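Local coordinates for putative aldo/keto reductase (Salmonella enterica subsp. enterica serovar Typhimurium, PDB 4R9O), which probably acts as an NADP-dependent oxidoreductase of the aldo/keto reductase family, built on a TIM-barrel scaffold, at residues Gln36-Ile41 with Gly68-Leu73; Gly59-Glu64 with Gly88-Ala93; Met4-Thr9 with Phe17-Met22. One frame throughout, in Å; residues are numbered along the deposited sequence.

Contact 1: residues Gln36-Ile41 with Gly68-Leu73; sequences QLVSFI and GEALTL
V38 and L37 are rotated so that both side chains meet A70. In V38 a chi1 of 166° places CG1 anti to the backbone N and swings CG2 toward helix 63-73; in L37 a chi1 of -177° extends CG away from its own N and onto the A70 methyl. The evidence is in the distances: A70 CB lies 3.8 Å from L37 CG and 3.9 Å from V38 CG2. I41, one helical turn after L37, adds the end of its chain, CD1 to A70 CB 4.1 Å. A single methyl is therefore held among three branched side chains from the opposing helix.

V38 CG2 does further work. It rests against the main chain, 3.5 Å from A70 O, and extends the apolar patch to L73, whose CB is 4.2 Å away. The burial is graded: L37, I41 and A70 are buried, V38 is partly so, and L73 is at the exposed margin, where it also touches A34 and R35. I41 also packs on Y24 and L77.

No hydrogen bond crosses the contact, so the two segments meet by apolar packing alone. With only a methyl on A70, the backbones come close, V38 CA to A70 CA 5.3 Å, and the axes of the two segments pass 8.9 Å apart at a signed crossing angle of -81°. The nearly perpendicular packing joins helices 34-46 and 63-73, which come on either side of strand 51-53 along the chain, and it belongs to the outer helical layer of an aldo/keto reductase TIM barrel.

Contact 2: residues Gly59-Glu64 with Gly88-Ala93; sequences GGYQCE and GIATTA
The Y61 ring meets A93 at its edge: the methyl CB lies near the ring plane, 3.9 Å from CD2. An ordered water also lies in the plane, at the hydroxyl end. T91 OG1 approaches obliquely, 3.2 Å from CE2, while R94, just beyond the second segment, makes a cation-pi contact with the ring. The ring thus runs across from 59-64 and brings its hydroxyl to the backbone of residues 89-91.

There the hydroxyl oxygen has two partners. The amide of T91 donates to Y61 OH over 3.2 Å, and the N-H...O angle of 168° shows a nearly straight bond. The water is 2.6 Å from Y61 OH and donates in turn to I89 O at 2.8 Å, so it bridges the phenol to a carbonyl of the strand end. Together they tie the ring tip to two successive peptide groups.

T91 has a chi1 of 79°, which sets OG1 between its backbone N and carbonyl carbon, where it can accept from the amide two residues on. A93 N donates to T91 OG1 at 3.2 Å, forming an ST turn that presents the A93 methyl to the ring and to G60, whose CA is 3.9 Å from A93 CB. T91 OG1 is also hydrogen-bonded to Q231 OE1 of the second subunit, and P228 of that subunit packs on T91.

Residues 59-61 all have positive phi and follow directly on Y58, probably the catalytic proton donor. The arrangement therefore joins the turn after this tyrosine to the loop leaving strand 82-90, beside the likely active site of an aldo/keto reductase barrel.

Contact 3: residues Met4-Thr9 with Phe17-Met22; sequences MVQRVT and FSRFVM
V8 and F17 form the tight part of the contact, an antiparallel hydrogen-bonded pair, whereas the side-chain ends of Q6 and R19 meet loosely toward solvent. V8 N donates to F17 O at 2.7 Å and F17 N to V8 O at 2.8 Å. The neighbouring pair, R7 with S18, is non-hydrogen-bonded, and R7 CA approaches F17 O to 3.3 Å in a CA-H...O contact. A third backbone bond, R19 N to Q6 O at 3.0 Å, continues the attachment past the regular strand.

Apolar groups close around these bonds. V5 CG1 comes up to the edge of the F20 ring, 4.2 Å from CD2, and lies against the backbone where R19 passes into F20. V8 and F17 point to the same face of the sheet and both touch L261. The S18 hydroxyl spans its own turn, donating to F20 O at 2.6 Å, and is also hydrogen-bonded to T50 N.

R7 is intermediate. A bend at chi3 (56°) folds its guanidinium back so that one face lies over the F17 carbonyl carbon, offset toward the rim of the group. NE forms a salt bridge with E16, the residue before F17, and NH2 a hydrogen bond with T50 OG1.

At the open margin the extended R19 chain passes Q6 at a slant, with amide and guanidinium planes 80° apart and Q6 OE1 3.5 Å from R19 NH1. The stronger partner of R19 NH1 is E279, in a salt bridge.

The chemistry implies that backbone bonds and buried apolar contacts hold this hairpin together. R7 probably has its charge balanced within the hairpin by E16 and reaches T50 by a hydrogen bond, while R19 ties the hairpin to E279.

Contact 3 comes first along the chain and closes before the other two open. Contacts 1 and 2 interleave: 36-41, 59-64, 68-73 and 88-93 follow one another, and segment 59-64 runs into helix 63-73, which carries 68-73 of contact 1, although their centres are about 20 Å apart. Contacts 1 and 3 are equally separated but touch, F40 CZ lying 3.8 Å from M22 SD, so the helical layer packs directly on strand 16-23. Contacts 2 and 3 have centres about 27 Å apart on opposite sides of the chain's centre and reach the same sheet. The three thus sample the hairpin, the outer helices and the loop region near the probable active site of one barrel.

Contact 1: residues Gln36-Ile41 with Gly68-Leu73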
ATOM      1  N   GLN C  36      45.061 -19.060   4.902  1.00 42.17           N
ATOM      2  CA  GLN C  36      43.895 -19.401   5.708  1.00 41.87           C
ATOM      3  C   GLN C  36      42.658 -19.657   4.841  1.00 39.67           C
ATOM      4  O   GLN C  36      41.822 -20.500   5.169  1.00 37.80           O
ATOM      5  CB  GLN C  36      43.610 -18.299   6.721  1.00 41.51           C
ATOM      6  CG  GLN C  36      44.438 -18.417   7.992  1.00 40.53           C
ATOM      7  CD  GLN C  36      44.232 -17.238   8.912  1.00 41.12           C
ATOM      8  OE1 GLN C  36      44.180 -16.092   8.460  1.00 43.70           O
ATOM      9  NE2 GLN C  36      44.101 -17.508  10.212  1.00 40.75           N
ATOM     10  N   LEU C  37      42.548 -18.934   3.733  1.00 33.05           N
ATOM     11  CA  LEU C  37      41.444 -19.136   2.803  1.00 33.32           C
ATOM     12  C   LEU C  37      41.558 -20.503   2.117  1.00 36.52           C
ATOM     13  O   LEU C  37      40.557 -21.193   1.915  1.00 37.80           O
ATOM     14  CB  LEU C  37      41.416 -18.013   1.772  1.00 34.93           C
ATOM     15  CG  LEU C  37      40.279 -18.021   0.761  1.00 35.14           C
ATOM     16  CD1 LEU C  37      38.947 -18.153   1.491  1.00 28.72           C
ATOM     17  CD2 LEU C  37      40.344 -16.748  -0.072  1.00 35.85           C
ATOM     18  N   VAL C  38      42.783 -20.896   1.775  1.00 37.82           N
ATOM     19  CA  VAL C  38      43.028 -22.223   1.223  1.00 39.38           C
ATOM     20  C   VAL C  38      42.476 -23.305   2.150  1.00 39.77           C
ATOM     21  O   VAL C  38      41.764 -24.212   1.712  1.00 37.13           O
ATOM     22  CB  VAL C  38      44.537 -22.479   0.992  1.00 41.15           C
ATOM     23  CG1 VAL C  38      44.798 -23.963   0.761  1.00 39.92           C
ATOM     24  CG2 VAL C  38      45.052 -21.631  -0.172  1.00 42.65           C
ATOM     25  N   SER C  39      42.814 -23.200   3.432  1.00 41.06           N
ATOM     26  CA  SER C  39      42.376 -24.171   4.431  1.00 41.31           C
ATOM     27  C   SER C  39      40.853 -24.205   4.577  1.00 38.01           C
ATOM     28  O   SER C  39      40.263 -25.282   4.694  1.00 37.26           O
ATOM     29  CB  SER C  39      43.023 -23.860   5.782  1.00 43.13           C
ATOM     30  OG  SER C  39      44.425 -23.780   5.640  1.00 48.35           O
ATOM     31  N   PHE C  40      40.233 -23.025   4.578  1.00 33.54           N
ATOM     32  CA  PHE C  40      38.775 -22.906   4.685  1.00 35.29           C
ATOM     33  C   PHE C  40      38.061 -23.548   3.493  1.00 35.54           C
ATOM     34  O   PHE C  40      37.068 -24.255   3.661  1.00 37.39           O
ATOM     35  CB  PHE C  40      38.361 -21.431   4.813  1.00 34.33           C
ATOM     36  CG  PHE C  40      36.874 -21.227   4.889  1.00 35.54           C
ATOM     37  CD1 PHE C  40      36.178 -21.544   6.045  1.00 37.50           C
ATOM     38  CD2 PHE C  40      36.171 -20.723   3.803  1.00 35.40           C
ATOM     39  CE1 PHE C  40      34.811 -21.367   6.120  1.00 38.82           C
ATOM     40  CE2 PHE C  40      34.798 -20.545   3.863  1.00 33.52           C
ATOM     41  CZ  PHE C  40      34.112 -20.862   5.017  1.00 35.72           C
ATOM     42  N   ILE C  41      38.567 -23.286   2.292  1.00 35.13           N
ATOM     43  CA  ILE C  41      38.055 -23.912   1.078  1.00 35.31           C
ATOM     44  C   ILE C  41      38.179 -25.430   1.174  1.00 36.34           C
ATOM     45  O   ILE C  41      37.210 -26.151   0.955  1.00 36.97           O
ATOM     46  CB  ILE C  41      38.803 -23.409  -0.179  1.00 38.21           C
ATOM     47  CG1 ILE C  41      38.514 -21.921  -0.413  1.00 35.89           C
ATOM     48  CG2 ILE C  41      38.411 -24.233  -1.405  1.00 37.59           C
ATOM     49  CD1 ILE C  41      39.393 -21.282  -1.467  1.00 36.48           C
ATOM     50  N   GLY C  68      41.125 -15.732  -5.948  1.00 30.98           N
ATOM     51  CA  GLY C  68      42.098 -16.208  -6.918  1.00 35.29           C
ATOM     52  C   GLY C  68      43.505 -16.359  -6.366  1.00 38.11           C
ATOM     53  O   GLY C  68      44.304 -17.135  -6.887  1.00 37.83           O
ATOM     54  N   GLU C  69      43.826 -15.612  -5.316  1.00 40.50           N
ATOM     55  CA  GLU C  69      45.117 -15.767  -4.653  1.00 43.40           C
ATOM     56  C   GLU C  69      45.218 -17.113  -3.954  1.00 42.37           C
ATOM     57  O   GLU C  69      46.286 -17.720  -3.918  1.00 41.91           O
ATOM     58  CB  GLU C  69      45.350 -14.645  -3.647  1.00 49.57           C
ATOM     59  CG  GLU C  69      45.549 -13.281  -4.266  1.00 55.30           C
ATOM     60  CD  GLU C  69      45.672 -12.188  -3.219  1.00 62.69           C
ATOM     61  OE1 GLU C  69      45.377 -12.460  -2.031  1.00 65.90           O
ATOM     62  OE2 GLU C  69      46.079 -11.062  -3.578  1.00 66.61           O
ATOM     63  N   ALA C  70      44.105 -17.574  -3.389  1.00 39.67           N
ATOM     64  CA  ALA C  70      44.059 -18.891  -2.763  1.00 39.09           C
ATOM     65  C   ALA C  70      44.164 -19.984  -3.816  1.00 40.25           C
ATOM     66  O   ALA C  70      44.891 -20.963  -3.638  1.00 43.66           O
ATOM     67  CB  ALA C  70      42.786 -19.062  -1.947  1.00 34.53           C
ATOM     68  N   LEU C  71      43.443 -19.811  -4.920  1.00 35.94           N
ATOM     69  CA  LEU C  71      43.505 -20.767  -6.023  1.00 38.04           C
ATOM     70  C   LEU C  71      44.897 -20.851  -6.643  1.00 42.10           C
ATOM     71  O   LEU C  71      45.277 -21.889  -7.187  1.00 43.24           O
ATOM     72  CB  LEU C  71      42.482 -20.406  -7.104  1.00 38.21           C
ATOM     73  CG  LEU C  71      41.027 -20.612  -6.717  1.00 35.99           C
ATOM     74  CD1 LEU C  71      40.097 -20.395  -7.920  1.00 37.41           C
ATOM     75  CD2 LEU C  71      40.827 -21.996  -6.097  1.00 36.19           C
ATOM     76  N   THR C  72      45.654 -19.761  -6.564  1.00 41.65           N
ATOM     77  CA  THR C  72      46.996 -19.740  -7.121  1.00 43.99           C
ATOM     78  C   THR C  72      47.942 -20.539  -6.226  1.00 45.24           C
ATOM     79  O   THR C  72      48.817 -21.234  -6.720  1.00 46.58           O
ATOM     80  CB  THR C  72      47.518 -18.298  -7.304  1.00 43.18           C
ATOM     81  OG1 THR C  72      46.721 -17.623  -8.285  1.00 42.89           O
ATOM     82  CG2 THR C  72      48.969 -18.299  -7.757  1.00 43.17           C
ATOM     83  N   LEU C  73      47.738 -20.461  -4.915  1.00 45.89           N
ATOM     84  CA  LEU C  73      48.528 -21.246  -3.966  1.00 48.64           C
ATOM     85  C   LEU C  73      48.160 -22.729  -4.009  1.00 51.52           C
ATOM     86  O   LEU C  73      48.981 -23.585  -3.686  1.00 55.20           O
ATOM     87  CB  LEU C  73      48.347 -20.717  -2.545  1.00 47.08           C
ATOM     88  CG  LEU C  73      48.886 -19.321  -2.246  1.00 48.25           C
ATOM     89  CD1 LEU C  73      48.484 -18.884  -0.850  1.00 49.23           C
ATOM     90  CD2 LEU C  73      50.393 -19.281  -2.410  1.00 49.20           C
TER

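Contact 2: residues Gly59-Glu64 with Gly88-Ala93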
ATOM      1  N   GLY C  59      32.860  -6.833  -1.960  1.00 34.23           N
ATOM      2  CA  GLY C  59      34.003  -6.355  -1.209  1.00 34.56           C
ATOM      3  C   GLY C  59      34.676  -5.185  -1.892  1.00 35.92           C
ATOM      4  O   GLY C  59      35.884  -4.993  -1.772  1.00 35.73           O
ATOM      5  N   GLY C  60      33.888  -4.397  -2.617  1.00 35.37           N
ATOM      6  CA  GLY C  60      34.423  -3.251  -3.320  1.00 34.24           C
ATOM      7  C   GLY C  60      35.321  -3.679  -4.463  1.00 30.60           C
ATOM      8  O   GLY C  60      36.403  -3.123  -4.647  1.00 31.89           O
ATOM      9  N   TYR C  61      34.862  -4.670  -5.226  1.00 29.33           N
ATOM     10  CA  TYR C  61      35.607  -5.234  -6.352  1.00 33.20           C
ATOM     11  C   TYR C  61      36.921  -5.866  -5.887  1.00 33.60           C
ATOM     12  O   TYR C  61      37.941  -5.750  -6.563  1.00 36.36           O
ATOM     13  CB  TYR C  61      35.891  -4.167  -7.430  1.00 30.40           C
ATOM     14  CG  TYR C  61      34.649  -3.576  -8.094  1.00 30.00           C
ATOM     15  CD1 TYR C  61      34.096  -4.157  -9.231  1.00 29.80           C
ATOM     16  CD2 TYR C  61      34.046  -2.427  -7.589  1.00 31.16           C
ATOM     17  CE1 TYR C  61      32.959  -3.619  -9.847  1.00 29.48           C
ATOM     18  CE2 TYR C  61      32.916  -1.882  -8.192  1.00 30.81           C
ATOM     19  CZ  TYR C  61      32.383  -2.479  -9.322  1.00 31.55           C
ATOM     20  OH  TYR C  61      31.271  -1.934  -9.924  1.00 32.85           O
ATOM     21  N   GLN C  62      36.891  -6.551  -4.747  1.00 30.64           N
ATOM     22  CA  GLN C  62      38.109  -7.159  -4.207  1.00 33.93           C
ATOM     23  C   GLN C  62      38.011  -8.650  -3.911  1.00 33.16           C
ATOM     24  O   GLN C  62      39.042  -9.333  -3.854  1.00 34.58           O
ATOM     25  CB  GLN C  62      38.531  -6.456  -2.917  1.00 34.92           C
ATOM     26  CG  GLN C  62      39.030  -5.047  -3.076  1.00 39.27           C
ATOM     27  CD  GLN C  62      39.352  -4.432  -1.729  1.00 45.44           C
ATOM     28  OE1 GLN C  62      38.457  -3.987  -1.008  1.00 50.46           O
ATOM     29  NE2 GLN C  62      40.628  -4.432  -1.366  1.00 45.13           N
ATOM     30  N   CYS C  63      36.796  -9.154  -3.691  1.00 29.25           N
ATOM     31  CA  CYS C  63      36.637 -10.530  -3.213  1.00 28.94           C
ATOM     32  C   CYS C  63      37.070 -11.562  -4.242  1.00 30.77           C
ATOM     33  O   CYS C  63      37.667 -12.572  -3.877  1.00 33.17           O
ATOM     34  CB  CYS C  63      35.189 -10.812  -2.796  1.00 26.65           C
ATOM     35  SG  CYS C  63      34.718 -10.074  -1.214  1.00 32.65           S
ATOM     36  N   GLU C  64      36.761 -11.324  -5.516  1.00 28.81           N
ATOM     37  CA  GLU C  64      37.167 -12.267  -6.563  1.00 31.48           C
ATOM     38  C   GLU C  64      38.682 -12.464  -6.556  1.00 32.18           C
ATOM     39  O   GLU C  64      39.167 -13.592  -6.556  1.00 30.85           O
ATOM     40  CB  GLU C  64      36.712 -11.794  -7.950  1.00 31.97           C
ATOM     41  CG  GLU C  64      35.289 -12.209  -8.320  1.00 29.81           C
ATOM     42  CD  GLU C  64      34.864 -11.689  -9.691  1.00 34.53           C
ATOM     43  OE1 GLU C  64      35.483 -10.721 -10.194  1.00 33.70           O
ATOM     44  OE2 GLU C  64      33.902 -12.250 -10.264  1.00 37.04           O
ATOM     45  N   GLY C  88      26.680  -6.837 -13.723  1.00 26.84           N
ATOM     46  CA  GLY C  88      25.473  -6.072 -13.982  1.00 27.41           C
ATOM     47  C   GLY C  88      25.306  -4.866 -13.080  1.00 30.81           C
ATOM     48  O   GLY C  88      24.626  -3.898 -13.435  1.00 30.09           O
ATOM     49  N   ILE C  89      25.947  -4.895 -11.917  1.00 30.45           N
ATOM     50  CA  ILE C  89      25.865  -3.750 -11.016  1.00 30.18           C
ATOM     51  C   ILE C  89      27.136  -2.890 -11.084  1.00 30.51           C
ATOM     52  O   ILE C  89      28.249  -3.403 -11.231  1.00 29.98           O
ATOM     53  CB  ILE C  89      25.598  -4.209  -9.573  1.00 29.58           C
ATOM     54  CG1 ILE C  89      24.308  -5.042  -9.521  1.00 30.88           C
ATOM     55  CG2 ILE C  89      25.499  -3.015  -8.628  1.00 29.60           C
ATOM     56  CD1 ILE C  89      24.008  -5.626  -8.156  1.00 29.55           C
ATOM     57  N   ALA C  90      26.953  -1.574 -11.025  1.00 29.42           N
ATOM     58  CA  ALA C  90      28.071  -0.638 -10.970  1.00 31.98           C
ATOM     59  C   ALA C  90      27.993   0.177  -9.678  1.00 32.95           C
ATOM     60  O   ALA C  90      27.013   0.887  -9.454  1.00 33.26           O
ATOM     61  CB  ALA C  90      28.067   0.268 -12.184  1.00 30.11           C
ATOM     62  N   THR C  91      29.001   0.048  -8.818  1.00 29.87           N
ATOM     63  CA  THR C  91      28.973   0.712  -7.512  1.00 31.58           C
ATOM     64  C   THR C  91      29.953   1.874  -7.475  1.00 30.95           C
ATOM     65  O   THR C  91      30.812   2.004  -8.354  1.00 30.47           O
ATOM     66  CB  THR C  91      29.299  -0.267  -6.340  1.00 32.93           C
ATOM     67  OG1 THR C  91      30.713  -0.493  -6.255  1.00 34.93           O
ATOM     68  CG2 THR C  91      28.581  -1.598  -6.522  1.00 30.95           C
ATOM     69  N   THR C  92      29.821   2.722  -6.459  1.00 31.39           N
ATOM     70  CA  THR C  92      30.686   3.890  -6.333  1.00 33.98           C
ATOM     71  C   THR C  92      32.048   3.525  -5.743  1.00 34.34           C
ATOM     72  O   THR C  92      32.821   4.406  -5.396  1.00 34.47           O
ATOM     73  CB  THR C  92      30.049   4.977  -5.450  1.00 35.50           C
ATOM     74  OG1 THR C  92      29.662   4.403  -4.194  1.00 37.19           O
ATOM     75  CG2 THR C  92      28.821   5.562  -6.132  1.00 35.81           C
ATOM     76  N   ALA C  93      32.328   2.230  -5.617  1.00 32.86           N
ATOM     77  CA  ALA C  93      33.668   1.784  -5.237  1.00 36.31           C
ATOM     78  C   ALA C  93      34.629   2.033  -6.397  1.00 38.17           C
ATOM     79  O   ALA C  93      35.841   2.087  -6.210  1.00 38.60           O
ATOM     80  CB  ALA C  93      33.659   0.308  -4.837  1.00 34.92           C
TER
HETATM   81  O   HOH W   1      30.797  -2.762 -12.334  1.00 28.42           O

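Contact 3: residues Met4-Thr9 with Phe17-Met22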
ATOM      1  N   MET C   4      28.204 -36.371   3.619  1.00 52.45           N
ATOM      2  CA  MET C   4      28.515 -35.129   2.918  1.00 53.24           C
ATOM      3  C   MET C   4      27.317 -34.556   2.157  1.00 51.14           C
ATOM      4  O   MET C   4      26.336 -35.247   1.906  1.00 50.77           O
ATOM      5  CB  MET C   4      29.673 -35.341   1.946  1.00 55.10           C
ATOM      6  CG  MET C   4      31.010 -35.626   2.614  1.00 56.21           C
ATOM      7  SD  MET C   4      32.360 -35.494   1.428  1.00 78.45           S
ATOM      8  CE  MET C   4      31.577 -36.104  -0.065  1.00 60.26           C
ATOM      9  N   VAL C   5      27.425 -33.287   1.781  1.00 49.80           N
ATOM     10  CA  VAL C   5      26.344 -32.587   1.106  1.00 49.82           C
ATOM     11  C   VAL C   5      25.959 -33.238  -0.217  1.00 51.91           C
ATOM     12  O   VAL C   5      26.818 -33.514  -1.054  1.00 53.22           O
ATOM     13  CB  VAL C   5      26.720 -31.123   0.852  1.00 47.51           C
ATOM     14  CG1 VAL C   5      25.566 -30.375   0.199  1.00 44.27           C
ATOM     15  CG2 VAL C   5      27.096 -30.470   2.150  1.00 48.97           C
ATOM     16  N   GLN C   6      24.660 -33.484  -0.384  1.00 51.88           N
ATOM     17  CA  GLN C   6      24.116 -34.048  -1.613  1.00 53.99           C
ATOM     18  C   GLN C   6      24.482 -33.187  -2.829  1.00 51.69           C
ATOM     19  O   GLN C   6      24.663 -31.969  -2.712  1.00 51.16           O
ATOM     20  CB  GLN C   6      22.595 -34.183  -1.494  1.00 58.06           C
ATOM     21  CG  GLN C   6      21.922 -34.844  -2.685  1.00 64.19           C
ATOM     22  CD  GLN C   6      20.419 -34.627  -2.697  1.00 69.07           C
ATOM     23  OE1 GLN C   6      19.844 -34.126  -1.726  1.00 70.90           O
ATOM     24  NE2 GLN C   6      19.774 -35.003  -3.800  1.00 69.75           N
ATOM     25  N   ARG C   7      24.607 -33.818  -3.992  1.00 49.83           N
ATOM     26  CA  ARG C   7      24.822 -33.084  -5.228  1.00 46.76           C
ATOM     27  C   ARG C   7      23.513 -33.036  -5.998  1.00 44.11           C
ATOM     28  O   ARG C   7      22.708 -33.962  -5.918  1.00 44.13           O
ATOM     29  CB  ARG C   7      25.926 -33.723  -6.061  1.00 49.86           C
ATOM     30  CG  ARG C   7      27.215 -33.912  -5.284  1.00 51.58           C
ATOM     31  CD  ARG C   7      28.407 -34.078  -6.203  1.00 54.73           C
ATOM     32  NE  ARG C   7      28.549 -32.964  -7.139  1.00 52.69           N
ATOM     33  CZ  ARG C   7      28.956 -31.743  -6.800  1.00 48.83           C
ATOM     34  NH1 ARG C   7      29.057 -30.799  -7.726  1.00 47.34           N
ATOM     35  NH2 ARG C   7      29.245 -31.460  -5.537  1.00 46.70           N
ATOM     36  N   VAL C   8      23.284 -31.946  -6.727  1.00 39.04           N
ATOM     37  CA  VAL C   8      21.999 -31.739  -7.372  1.00 36.98           C
ATOM     38  C   VAL C   8      22.181 -31.139  -8.759  1.00 36.64           C
ATOM     39  O   VAL C   8      23.063 -30.312  -8.978  1.00 35.58           O
ATOM     40  CB  VAL C   8      21.076 -30.823  -6.520  1.00 42.07           C
ATOM     41  CG1 VAL C   8      20.670 -31.510  -5.221  1.00 43.14           C
ATOM     42  CG2 VAL C   8      21.745 -29.493  -6.227  1.00 40.51           C
ATOM     43  N   THR C   9      21.369 -31.588  -9.706  1.00 38.50           N
ATOM     44  CA  THR C   9      21.312 -30.937 -11.009  1.00 39.07           C
ATOM     45  C   THR C   9      20.348 -29.761 -10.909  1.00 36.32           C
ATOM     46  O   THR C   9      19.168 -29.950 -10.638  1.00 34.43           O
ATOM     47  CB  THR C   9      20.864 -31.914 -12.110  1.00 42.98           C
ATOM     48  OG1 THR C   9      21.722 -33.061 -12.098  1.00 45.69           O
ATOM     49  CG2 THR C   9      20.935 -31.251 -13.478  1.00 41.86           C
ATOM     50  N   PHE C  17      25.557 -29.089  -8.966  1.00 37.05           N
ATOM     51  CA  PHE C  17      26.062 -28.310  -7.836  1.00 36.53           C
ATOM     52  C   PHE C  17      25.945 -29.072  -6.522  1.00 38.47           C
ATOM     53  O   PHE C  17      25.267 -30.098  -6.434  1.00 37.88           O
ATOM     54  CB  PHE C  17      25.305 -26.982  -7.703  1.00 34.52           C
ATOM     55  CG  PHE C  17      25.703 -25.937  -8.713  1.00 33.24           C
ATOM     56  CD1 PHE C  17      26.761 -26.148  -9.580  1.00 31.97           C
ATOM     57  CD2 PHE C  17      25.013 -24.732  -8.784  1.00 34.67           C
ATOM     58  CE1 PHE C  17      27.123 -25.188 -10.509  1.00 33.48           C
ATOM     59  CE2 PHE C  17      25.375 -23.759  -9.714  1.00 33.82           C
ATOM     60  CZ  PHE C  17      26.432 -23.989 -10.572  1.00 34.18           C
ATOM     61  N   SER C  18      26.612 -28.576  -5.489  1.00 39.53           N
ATOM     62  CA  SER C  18      26.318 -29.069  -4.150  1.00 37.57           C
ATOM     63  C   SER C  18      25.040 -28.353  -3.685  1.00 34.22           C
ATOM     64  O   SER C  18      24.825 -27.197  -4.023  1.00 31.88           O
ATOM     65  CB  SER C  18      27.499 -28.839  -3.197  1.00 36.13           C
ATOM     66  OG  SER C  18      27.832 -27.466  -3.105  1.00 35.68           O
ATOM     67  N   ARG C  19      24.194 -29.055  -2.942  1.00 33.10           N
ATOM     68  CA  ARG C  19      22.913 -28.523  -2.478  1.00 33.31           C
ATOM     69  C   ARG C  19      23.072 -27.270  -1.616  1.00 33.82           C
ATOM     70  O   ARG C  19      22.206 -26.391  -1.602  1.00 32.08           O
ATOM     71  CB  ARG C  19      22.163 -29.604  -1.696  1.00 36.68           C
ATOM     72  CG  ARG C  19      20.725 -29.282  -1.400  1.00 38.97           C
ATOM     73  CD  ARG C  19      20.098 -30.419  -0.631  1.00 41.60           C
ATOM     74  NE  ARG C  19      18.666 -30.225  -0.494  1.00 42.09           N
ATOM     75  CZ  ARG C  19      17.868 -31.043   0.173  1.00 42.76           C
ATOM     76  NH1 ARG C  19      18.375 -32.117   0.768  1.00 42.88           N
ATOM     77  NH2 ARG C  19      16.566 -30.780   0.246  1.00 43.71           N
ATOM     78  N   PHE C  20      24.174 -27.202  -0.878  1.00 32.29           N
ATOM     79  CA  PHE C  20      24.523 -25.991  -0.147  1.00 33.38           C
ATOM     80  C   PHE C  20      25.671 -25.275  -0.860  1.00 31.77           C
ATOM     81  O   PHE C  20      26.598 -25.906  -1.355  1.00 31.65           O
ATOM     82  CB  PHE C  20      24.900 -26.312   1.303  1.00 35.82           C
ATOM     83  CG  PHE C  20      23.718 -26.517   2.210  1.00 35.03           C
ATOM     84  CD1 PHE C  20      23.196 -25.459   2.936  1.00 35.45           C
ATOM     85  CD2 PHE C  20      23.141 -27.767   2.351  1.00 38.82           C
ATOM     86  CE1 PHE C  20      22.103 -25.641   3.778  1.00 39.34           C
ATOM     87  CE2 PHE C  20      22.057 -27.962   3.198  1.00 39.96           C
ATOM     88  CZ  PHE C  20      21.538 -26.894   3.913  1.00 39.94           C
ATOM     89  N   VAL C  21      25.594 -23.950  -0.910  1.00 31.50           N
ATOM     90  CA  VAL C  21      26.562 -23.132  -1.637  1.00 29.44           C
ATOM     91  C   VAL C  21      27.335 -22.215  -0.694  1.00 30.65           C
ATOM     92  O   VAL C  21      26.739 -21.522   0.133  1.00 30.18           O
ATOM     93  CB  VAL C  21      25.845 -22.285  -2.716  1.00 29.15           C
ATOM     94  CG1 VAL C  21      26.814 -21.305  -3.387  1.00 30.20           C
ATOM     95  CG2 VAL C  21      25.189 -23.198  -3.748  1.00 28.75           C
ATOM     96  N   MET C  22      28.665 -22.214  -0.790  1.00 32.80           N
ATOM     97  CA  MET C  22      29.452 -21.277   0.019  1.00 31.07           C
ATOM     98  C   MET C  22      29.522 -19.914  -0.663  1.00 28.84           C
ATOM     99  O   MET C  22      30.075 -19.789  -1.756  1.00 30.13           O
ATOM    100  CB  MET C  22      30.866 -21.811   0.272  1.00 32.08           C
ATOM    101  CG  MET C  22      31.661 -20.963   1.259  1.00 34.19           C
ATOM    102  SD  MET C  22      30.937 -20.989   2.918  1.00 38.09           S
ATOM    103  CE  MET C  22      31.047 -19.262   3.372  1.00 65.75           C
TER